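Local coordinates for Tlr1789 protein (Thermosynechococcus elongatus, PDB 2X8X), which is the N-terminal POTRA region of an Omp85-family outer-membrane protein that probably assists the insertion or transport of polypeptides at the cyanobacterial outer membrane, at residues V89-F99 and L112-Y123. Numbering follows the deposited sequence.
Sequences VLTQEKVNEIF and LQAGIEKINTFY
Phe-99 is the knob at one end of this contact, where the two helices of a POTRA domain, the middle one of three in the chain, lie side by side on a three-stranded sheet. Its ring drops into a hollow of helix 112-123 lined by Leu-112, Gly-115, Ile-116 and Ile-119. Gly-115 forms the floor: with no side chain there, Phe-99 CZ comes within 3.6 Å of Gly-115 C, and the backbones draw together, the CA atoms of Ile-98 and Gly-115 standing 6.3 Å apart. Leu-112 CD1 packs on CE2 of the ring, while Ile-119 CD1 meets its edge at CE1. Beneath, Leu-147 of the central strand touches both Phe-99 and Ile-119.

One turn of helix further on, Ile-119 is the bump pointing back. Its CG1 lies 3.8 Å from Ile-98 CD1, and its CG2 branch reaches Leu-90 CD2 at 3.7 Å. Ile-98 splits its own branches: CD1 goes to Ile-119, whereas CG2 rests against both the carbonyl oxygen of Gly-115 and the bent chain of Lys-118, Ile-98 CG2 lying 3.6 Å from Lys-118 CE.

The helices run roughly antiparallel, at 138°, and the turn leading into helix 92-99 closes the far end. Phe-122, its CG swung anti to the backbone N (chi1 164°), extends its ring across to Leu-90 and the aliphatic part of Lys-94, with CZ 3.5 Å from Val-89 O. Tyr-123 lies across Leu-90 at about a right angle, and Val-89 CG2 abuts its ring edge. Glu-151 ties this corner together, bonding the Tyr-123 hydroxyl and the backbone N of both Val-89 and Leu-90; that same hydroxyl oxygen, Tyr-123 OH, rests 3.2 Å from Leu-90 CB.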
loop_
_atom_site.group_PDB
_atom_site.type_symbol
_atom_site.label_atom_id
_atom_site.label_comp_id
_atom_site.label_asym_id
_atom_site.label_seq_id
_atom_site.Cartn_x
_atom_site.Cartn_y
_atom_site.Cartn_z
ATOM N N VAL A 89 -12.675 -2.289 -9.190
ATOM C CA VAL A 89 -13.202 -0.919 -9.155
ATOM C C VAL A 89 -12.141 0.153 -9.320
ATOM O O VAL A 89 -12.471 1.260 -9.718
ATOM C CB VAL A 89 -14.029 -0.565 -7.889
ATOM C CG1 VAL A 89 -15.336 -1.372 -7.876
ATOM C CG2 VAL A 89 -13.228 -0.714 -6.680
ATOM N N LEU A 90 -10.891 -0.179 -8.986
ATOM C CA LEU A 90 -9.715 0.603 -9.408
ATOM C C LEU A 90 -9.280 0.180 -10.785
ATOM O O LEU A 90 -8.924 -0.985 -11.037
ATOM C CB LEU A 90 -8.561 0.438 -8.399
ATOM C CG LEU A 90 -7.187 1.133 -8.687
ATOM C CD1 LEU A 90 -7.195 2.666 -8.502
ATOM C CD2 LEU A 90 -6.077 0.482 -7.769
ATOM N N THR A 91 -9.362 1.081 -11.737
ATOM C CA THR A 91 -9.004 0.694 -13.105
ATOM C C THR A 91 -7.524 0.966 -13.324
ATOM O O THR A 91 -6.934 1.871 -12.700
ATOM C CB THR A 91 -9.835 1.470 -14.135
ATOM O OG1 THR A 91 -9.469 2.845 -14.068
ATOM C CG2 THR A 91 -11.373 1.327 -13.845
ATOM N N GLN A 92 -6.902 0.171 -14.213
ATOM C CA GLN A 92 -5.549 0.443 -14.658
ATOM C C GLN A 92 -5.400 1.904 -15.138
ATOM O O GLN A 92 -4.375 2.525 -14.884
ATOM C CB GLN A 92 -5.095 -0.565 -15.738
ATOM C CG GLN A 92 -3.636 -0.329 -16.175
ATOM C CD GLN A 92 -2.622 -0.488 -15.013
ATOM O OE1 GLN A 92 -2.594 -1.548 -14.312
ATOM N NE2 GLN A 92 -1.737 0.523 -14.851
ATOM N N GLU A 93 -6.409 2.471 -15.784
ATOM C CA GLU A 93 -6.313 3.887 -16.208
ATOM C C GLU A 93 -6.210 4.891 -15.041
ATOM O O GLU A 93 -5.561 5.941 -15.150
ATOM C CB GLU A 93 -7.496 4.300 -17.085
ATOM C CG GLU A 93 -7.500 3.712 -18.507
ATOM C CD GLU A 93 -7.832 2.208 -18.513
ATOM O OE1 GLU A 93 -8.787 1.775 -17.793
ATOM O OE2 GLU A 93 -7.125 1.454 -19.230
ATOM N N LYS A 94 -6.930 4.611 -13.956
ATOM C CA LYS A 94 -6.844 5.455 -12.752
ATOM C C LYS A 94 -5.452 5.356 -12.108
ATOM O O LYS A 94 -4.889 6.337 -11.649
ATOM C CB LYS A 94 -7.943 5.016 -11.750
ATOM C CG LYS A 94 -7.978 5.786 -10.465
ATOM C CD LYS A 94 -8.096 7.267 -10.722
ATOM C CE LYS A 94 -8.186 7.981 -9.393
ATOM N NZ LYS A 94 -8.983 9.184 -9.584
ATOM N N VAL A 95 -4.915 4.138 -12.055
ATOM C CA VAL A 95 -3.522 3.914 -11.622
ATOM C C VAL A 95 -2.539 4.714 -12.471
ATOM O O VAL A 95 -1.659 5.398 -11.907
ATOM C CB VAL A 95 -3.147 2.396 -11.571
ATOM C CG1 VAL A 95 -1.676 2.256 -11.455
ATOM C CG2 VAL A 95 -3.820 1.705 -10.385
ATOM N N ASN A 96 -2.744 4.741 -13.796
ATOM C CA ASN A 96 -1.850 5.480 -14.729
ATOM C C ASN A 96 -1.920 6.965 -14.450
ATOM O O ASN A 96 -0.898 7.676 -14.411
ATOM C CB ASN A 96 -2.193 5.260 -16.224
ATOM C CG ASN A 96 -1.958 3.823 -16.709
ATOM O OD1 ASN A 96 -2.559 3.379 -17.719
ATOM N ND2 ASN A 96 -1.102 3.085 -16.025
ATOM N N GLU A 97 -3.135 7.453 -14.233
ATOM C CA GLU A 97 -3.308 8.863 -13.857
ATOM C C GLU A 97 -2.656 9.235 -12.491
ATOM O O GLU A 97 -1.966 10.251 -12.368
ATOM C CB GLU A 97 -4.797 9.154 -13.921
ATOM C CG GLU A 97 -5.313 10.373 -13.204
ATOM C CD GLU A 97 -6.862 10.361 -13.160
ATOM O OE1 GLU A 97 -7.492 9.492 -13.859
ATOM O OE2 GLU A 97 -7.437 11.218 -12.437
ATOM N N ILE A 98 -2.869 8.443 -11.444
ATOM C CA ILE A 98 -2.175 8.695 -10.144
ATOM C C ILE A 98 -0.643 8.815 -10.255
ATOM O O ILE A 98 -0.031 9.754 -9.723
ATOM C CB ILE A 98 -2.587 7.606 -9.065
ATOM C CG1 ILE A 98 -4.039 7.811 -8.690
ATOM C CG2 ILE A 98 -1.622 7.584 -7.811
ATOM C CD1 ILE A 98 -4.642 6.539 -8.037
ATOM N N PHE A 99 -0.046 7.938 -11.043
ATOM C CA PHE A 99 1.373 7.845 -11.116
ATOM C C PHE A 99 1.986 8.625 -12.298
ATOM O O PHE A 99 3.191 8.799 -12.282
ATOM C CB PHE A 99 1.881 6.360 -11.051
ATOM C CG PHE A 99 1.634 5.688 -9.723
ATOM C CD1 PHE A 99 0.488 4.918 -9.530
ATOM C CD2 PHE A 99 2.514 5.818 -8.649
ATOM C CE1 PHE A 99 0.228 4.301 -8.296
ATOM C CE2 PHE A 99 2.260 5.182 -7.457
ATOM C CZ PHE A 99 1.109 4.417 -7.269
ATOM N N LEU A 112 6.450 6.965 -4.474
ATOM C CA LEU A 112 5.630 5.774 -4.698
ATOM C C LEU A 112 4.679 5.513 -3.577
ATOM O O LEU A 112 3.531 5.131 -3.820
ATOM C CB LEU A 112 6.481 4.539 -4.905
ATOM C CG LEU A 112 5.686 3.322 -5.450
ATOM C CD1 LEU A 112 5.382 3.461 -6.917
ATOM C CD2 LEU A 112 6.600 2.082 -5.332
ATOM N N GLN A 113 5.133 5.625 -2.331
ATOM C CA GLN A 113 4.253 5.449 -1.182
ATOM C C GLN A 113 3.161 6.545 -1.140
ATOM O O GLN A 113 2.020 6.284 -0.782
ATOM C CB GLN A 113 5.083 5.512 0.113
ATOM C CG GLN A 113 4.298 5.137 1.372
ATOM C CD GLN A 113 3.648 3.758 1.232
ATOM O OE1 GLN A 113 2.513 3.576 1.617
ATOM N NE2 GLN A 113 4.345 2.816 0.592
ATOM N N ALA A 114 3.483 7.760 -1.521
ATOM C CA ALA A 114 2.422 8.783 -1.649
ATOM C C ALA A 114 1.367 8.363 -2.718
ATOM O O ALA A 114 0.146 8.519 -2.488
ATOM C CB ALA A 114 3.048 10.159 -1.978
ATOM N N GLY A 115 1.797 7.814 -3.864
ATOM C CA GLY A 115 0.799 7.268 -4.780
ATOM C C GLY A 115 -0.010 6.100 -4.249
ATOM O O GLY A 115 -1.180 5.951 -4.562
ATOM N N ILE A 116 0.625 5.214 -3.501
ATOM C CA ILE A 116 -0.061 4.094 -2.868
ATOM C C ILE A 116 -1.099 4.676 -1.933
ATOM O O ILE A 116 -2.275 4.235 -1.930
ATOM C CB ILE A 116 0.935 3.170 -2.109
ATOM C CG1 ILE A 116 1.773 2.396 -3.124
ATOM C CG2 ILE A 116 0.180 2.239 -1.178
ATOM C CD1 ILE A 116 2.842 1.561 -2.460
ATOM N N GLU A 117 -0.742 5.766 -1.235
ATOM C CA GLU A 117 -1.738 6.429 -0.370
ATOM C C GLU A 117 -2.911 7.046 -1.155
ATOM O O GLU A 117 -4.040 7.050 -0.671
ATOM C CB GLU A 117 -1.149 7.493 0.555
ATOM C CG GLU A 117 -0.253 6.928 1.658
ATOM C CD GLU A 117 -0.753 5.531 2.245
ATOM O OE1 GLU A 117 -1.955 5.375 2.659
ATOM O OE2 GLU A 117 0.086 4.574 2.317
ATOM N N LYS A 118 -2.651 7.546 -2.357
ATOM C CA LYS A 118 -3.745 8.001 -3.233
ATOM C C LYS A 118 -4.665 6.869 -3.623
ATOM O O LYS A 118 -5.891 7.045 -3.778
ATOM C CB LYS A 118 -3.153 8.647 -4.493
ATOM C CG LYS A 118 -2.805 10.153 -4.176
ATOM C CD LYS A 118 -2.232 10.814 -5.438
ATOM C CE LYS A 118 -0.754 10.296 -5.645
ATOM N NZ LYS A 118 0.488 11.113 -5.272
ATOM N N ILE A 119 -4.099 5.694 -3.842
ATOM C CA ILE A 119 -4.994 4.550 -4.191
ATOM C C ILE A 119 -5.911 4.200 -2.976
ATOM O O ILE A 119 -7.122 3.982 -3.121
ATOM C CB ILE A 119 -4.158 3.344 -4.633
ATOM C CG1 ILE A 119 -3.566 3.551 -6.020
ATOM C CG2 ILE A 119 -5.011 2.061 -4.556
ATOM C CD1 ILE A 119 -2.448 2.428 -6.304
ATOM N N ASN A 120 -5.332 4.122 -1.794
ATOM C CA ASN A 120 -6.094 3.724 -0.567
ATOM C C ASN A 120 -7.118 4.781 -0.264
ATOM O O ASN A 120 -8.205 4.468 0.216
ATOM C CB ASN A 120 -5.155 3.555 0.627
ATOM C CG ASN A 120 -4.179 2.376 0.444
ATOM O OD1 ASN A 120 -4.438 1.470 -0.369
ATOM N ND2 ASN A 120 -3.071 2.371 1.205
ATOM N N THR A 121 -6.800 6.049 -0.589
ATOM C CA THR A 121 -7.776 7.124 -0.442
ATOM C C THR A 121 -8.886 6.996 -1.480
ATOM O O THR A 121 -10.043 7.207 -1.158
ATOM C CB THR A 121 -7.121 8.547 -0.529
ATOM O OG1 THR A 121 -6.145 8.651 0.502
ATOM C CG2 THR A 121 -8.144 9.630 -0.344
ATOM N N PHE A 122 -8.568 6.644 -2.715
ATOM C CA PHE A 122 -9.624 6.359 -3.675
ATOM C C PHE A 122 -10.607 5.289 -3.134
ATOM O O PHE A 122 -11.825 5.521 -3.121
ATOM C CB PHE A 122 -9.082 5.972 -5.034
ATOM C CG PHE A 122 -10.114 5.315 -5.937
ATOM C CD1 PHE A 122 -10.945 6.109 -6.758
ATOM C CD2 PHE A 122 -10.265 3.916 -5.948
ATOM C CE1 PHE A 122 -11.921 5.510 -7.610
ATOM C CE2 PHE A 122 -11.234 3.284 -6.768
ATOM C CZ PHE A 122 -12.072 4.082 -7.610
ATOM N N TYR A 123 -10.109 4.173 -2.626
ATOM C CA TYR A 123 -11.056 3.200 -2.033
ATOM C C TYR A 123 -11.888 3.799 -0.899
ATOM O O TYR A 123 -13.106 3.648 -0.872
ATOM C CB TYR A 123 -10.297 1.991 -1.479
ATOM C CG TYR A 123 -9.682 1.136 -2.605
ATOM C CD1 TYR A 123 -10.481 0.607 -3.617
ATOM C CD2 TYR A 123 -8.309 0.808 -2.624
ATOM C CE1 TYR A 123 -9.917 -0.202 -4.681
ATOM C CE2 TYR A 123 -7.748 -0.018 -3.694
ATOM C CZ TYR A 123 -8.555 -0.499 -4.690
ATOM O OH TYR A 123 -8.080 -1.295 -5.733
#